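Side-chain contact in epidermin leader peptide processing serine protease EpiP (Staphylococcus aureus subsp. aureus, PDB 3QFH), which is a subtilisin-like serine endopeptidase that probably cleaves the leader peptide from the precursor of the lantibiotic epidermin: residues Y115-K120 with A438-N443. Residues are numbered along the deposited sequence; the frame is centred on the assembly and turned at random.
Sequences YDDLPK and ALNVAN. With SO4 (sulfate ion), chain N.
The amide nitrogen ND2 of Asn440 is held from two directions, donating to OD2 of Asp117 across the contact (3.1 Å, N-H...O angle 160°) and to the backbone O of Tyr436, one turn back in helix 435-439. In this subtilisin-like fold the pairing ties the loop leading into strand 126-130 of the parallel sheet to the chain just past the last helix, an example of distant segments joined by one side-chain hydrogen bond beside an apolar patch. CG of Asn440 sits beside its backbone N (chi1 -72°), which brings the amide to Asp117. OD2 lies almost in the amide plane, yet ND2 reaches it from above the carboxylate, the two flat groups standing at 89°. The amide's rotation is fixed from its other atom as well: OD1 of Asn440 accepts a hydrogen bond from ND2 of Asn443 on a lone pair at 3.3 Å, within a type I turn closed by the hydrogen bond from Asn443 N to Asn440 O. CB of Leu439 packs against CB of Asp117 at 4.2 Å, and Leu118 and Leu439 both rest on Leu395 of helix 382-400, whose Lys399 NZ hydrogen-bonds to Asp117 O. The leucines meet through single methyls, Leu118 CD2 lying 4.2 Å from Leu439 CD1.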
loop_
_atom_site.group_PDB
_atom_site.type_symbol
_atom_site.label_atom_id
_atom_site.label_comp_id
_atom_site.label_asym_id
_atom_site.label_seq_id
_atom_site.Cartn_x
_atom_site.Cartn_y
_atom_site.Cartn_z
ATOM N N TYR A 115 -19.996 3.137 14.172
ATOM C CA TYR A 115 -20.770 3.306 12.933
ATOM C C TYR A 115 -21.985 4.225 13.135
ATOM O O TYR A 115 -22.589 4.662 12.155
ATOM C CB TYR A 115 -21.206 1.967 12.319
ATOM C CG TYR A 115 -20.037 1.130 11.850
ATOM C CD1 TYR A 115 -19.293 1.502 10.738
ATOM C CD2 TYR A 115 -19.668 -0.017 12.517
ATOM C CE1 TYR A 115 -18.213 0.747 10.310
ATOM C CE2 TYR A 115 -18.588 -0.775 12.096
ATOM C CZ TYR A 115 -17.868 -0.391 10.996
ATOM O OH TYR A 115 -16.796 -1.154 10.581
ATOM N N ASP A 116 -22.358 4.517 14.381
ATOM C CA ASP A 116 -23.465 5.462 14.610
ATOM C C ASP A 116 -22.973 6.913 14.658
ATOM O O ASP A 116 -23.771 7.828 14.734
ATOM C CB ASP A 116 -24.229 5.101 15.886
ATOM C CG ASP A 116 -24.895 3.729 15.787
ATOM O OD1 ASP A 116 -25.568 3.469 14.763
ATOM O OD2 ASP A 116 -24.744 2.912 16.722
ATOM N N ASP A 117 -21.657 7.100 14.592
ATOM C CA ASP A 117 -21.026 8.419 14.632
ATOM C C ASP A 117 -20.358 8.771 13.293
ATOM O O ASP A 117 -19.525 9.666 13.240
ATOM C CB ASP A 117 -19.954 8.422 15.733
ATOM C CG ASP A 117 -20.522 8.053 17.110
ATOM O OD1 ASP A 117 -21.618 8.539 17.434
ATOM O OD2 ASP A 117 -19.876 7.292 17.863
ATOM N N LEU A 118 -20.698 8.059 12.220
ATOM C CA LEU A 118 -20.091 8.332 10.910
ATOM C C LEU A 118 -20.512 9.705 10.394
ATOM O O LEU A 118 -21.581 10.175 10.744
ATOM C CB LEU A 118 -20.508 7.290 9.877
ATOM C CG LEU A 118 -19.999 5.860 10.073
ATOM C CD1 LEU A 118 -20.660 4.933 9.063
ATOM C CD2 LEU A 118 -18.499 5.805 9.959
ATOM N N PRO A 119 -19.668 10.344 9.560
ATOM C CA PRO A 119 -20.052 11.627 8.985
ATOM C C PRO A 119 -21.335 11.434 8.178
ATOM O O PRO A 119 -21.596 10.335 7.708
ATOM C CB PRO A 119 -18.887 11.976 8.041
ATOM C CG PRO A 119 -17.783 11.074 8.402
ATOM C CD PRO A 119 -18.358 9.882 9.068
ATOM N N LYS A 120 -22.116 12.489 8.011
ATOM C CA LYS A 120 -23.367 12.386 7.265
ATOM C C LYS A 120 -23.062 12.250 5.763
ATOM O O LYS A 120 -23.798 11.585 5.046
ATOM C CB LYS A 120 -24.256 13.605 7.541
ATOM C CG LYS A 120 -25.729 13.276 7.651
ATOM C CD LYS A 120 -25.976 12.307 8.857
ATOM C CE LYS A 120 -27.453 11.984 9.044
ATOM N NZ LYS A 120 -28.258 13.211 9.313
ATOM N N ALA A 438 -11.514 8.347 17.447
ATOM C CA ALA A 438 -11.240 9.308 16.356
ATOM C C ALA A 438 -12.495 10.085 15.927
ATOM O O ALA A 438 -12.408 11.261 15.568
ATOM C CB ALA A 438 -10.630 8.588 15.161
ATOM N N LEU A 439 -13.651 9.434 15.980
ATOM C CA LEU A 439 -14.906 10.069 15.593
ATOM C C LEU A 439 -15.598 10.833 16.729
ATOM O O LEU A 439 -16.577 11.507 16.500
ATOM C CB LEU A 439 -15.879 9.020 15.033
ATOM C CG LEU A 439 -15.375 8.294 13.780
ATOM C CD1 LEU A 439 -16.357 7.220 13.327
ATOM C CD2 LEU A 439 -15.120 9.281 12.670
ATOM N N ASN A 440 -15.085 10.751 17.947
ATOM C CA ASN A 440 -15.752 11.423 19.046
ATOM C C ASN A 440 -14.923 12.488 19.771
ATOM O O ASN A 440 -15.135 12.729 20.958
ATOM C CB ASN A 440 -16.259 10.353 20.018
ATOM C CG ASN A 440 -17.440 9.591 19.451
ATOM O OD1 ASN A 440 -18.517 10.145 19.323
ATOM N ND2 ASN A 440 -17.239 8.317 19.112
ATOM N N VAL A 441 -14.005 13.134 19.052
ATOM C CA VAL A 441 -13.152 14.167 19.665
ATOM C C VAL A 441 -13.982 15.354 20.154
ATOM O O VAL A 441 -13.646 15.970 21.156
ATOM C CB VAL A 441 -12.065 14.663 18.694
ATOM C CG1 VAL A 441 -11.220 15.757 19.343
ATOM C CG2 VAL A 441 -11.178 13.480 18.261
ATOM N N ALA A 442 -15.083 15.660 19.472
ATOM C CA ALA A 442 -15.946 16.759 19.904
ATOM C C ALA A 442 -16.787 16.351 21.115
ATOM O O ALA A 442 -17.318 17.207 21.803
ATOM C CB ALA A 442 -16.852 17.225 18.757
ATOM N N ASN A 443 -16.892 15.048 21.375
ATOM C CA ASN A 443 -17.714 14.521 22.473
ATOM C C ASN A 443 -16.853 13.976 23.611
ATOM O O ASN A 443 -16.914 12.805 23.955
ATOM C CB ASN A 443 -18.625 13.417 21.930
ATOM C CG ASN A 443 -19.544 13.916 20.828
ATOM O OD1 ASN A 443 -20.276 14.893 21.012
ATOM N ND2 ASN A 443 -19.518 13.239 19.676
HETATM S S SO4 N . -21.567 15.953 7.780
HETATM O O1 SO4 N . -20.920 15.276 6.652
HETATM O O2 SO4 N . -21.650 15.059 8.940
HETATM O O3 SO4 N . -20.811 17.138 8.166
HETATM O O4 SO4 N . -22.911 16.366 7.391
#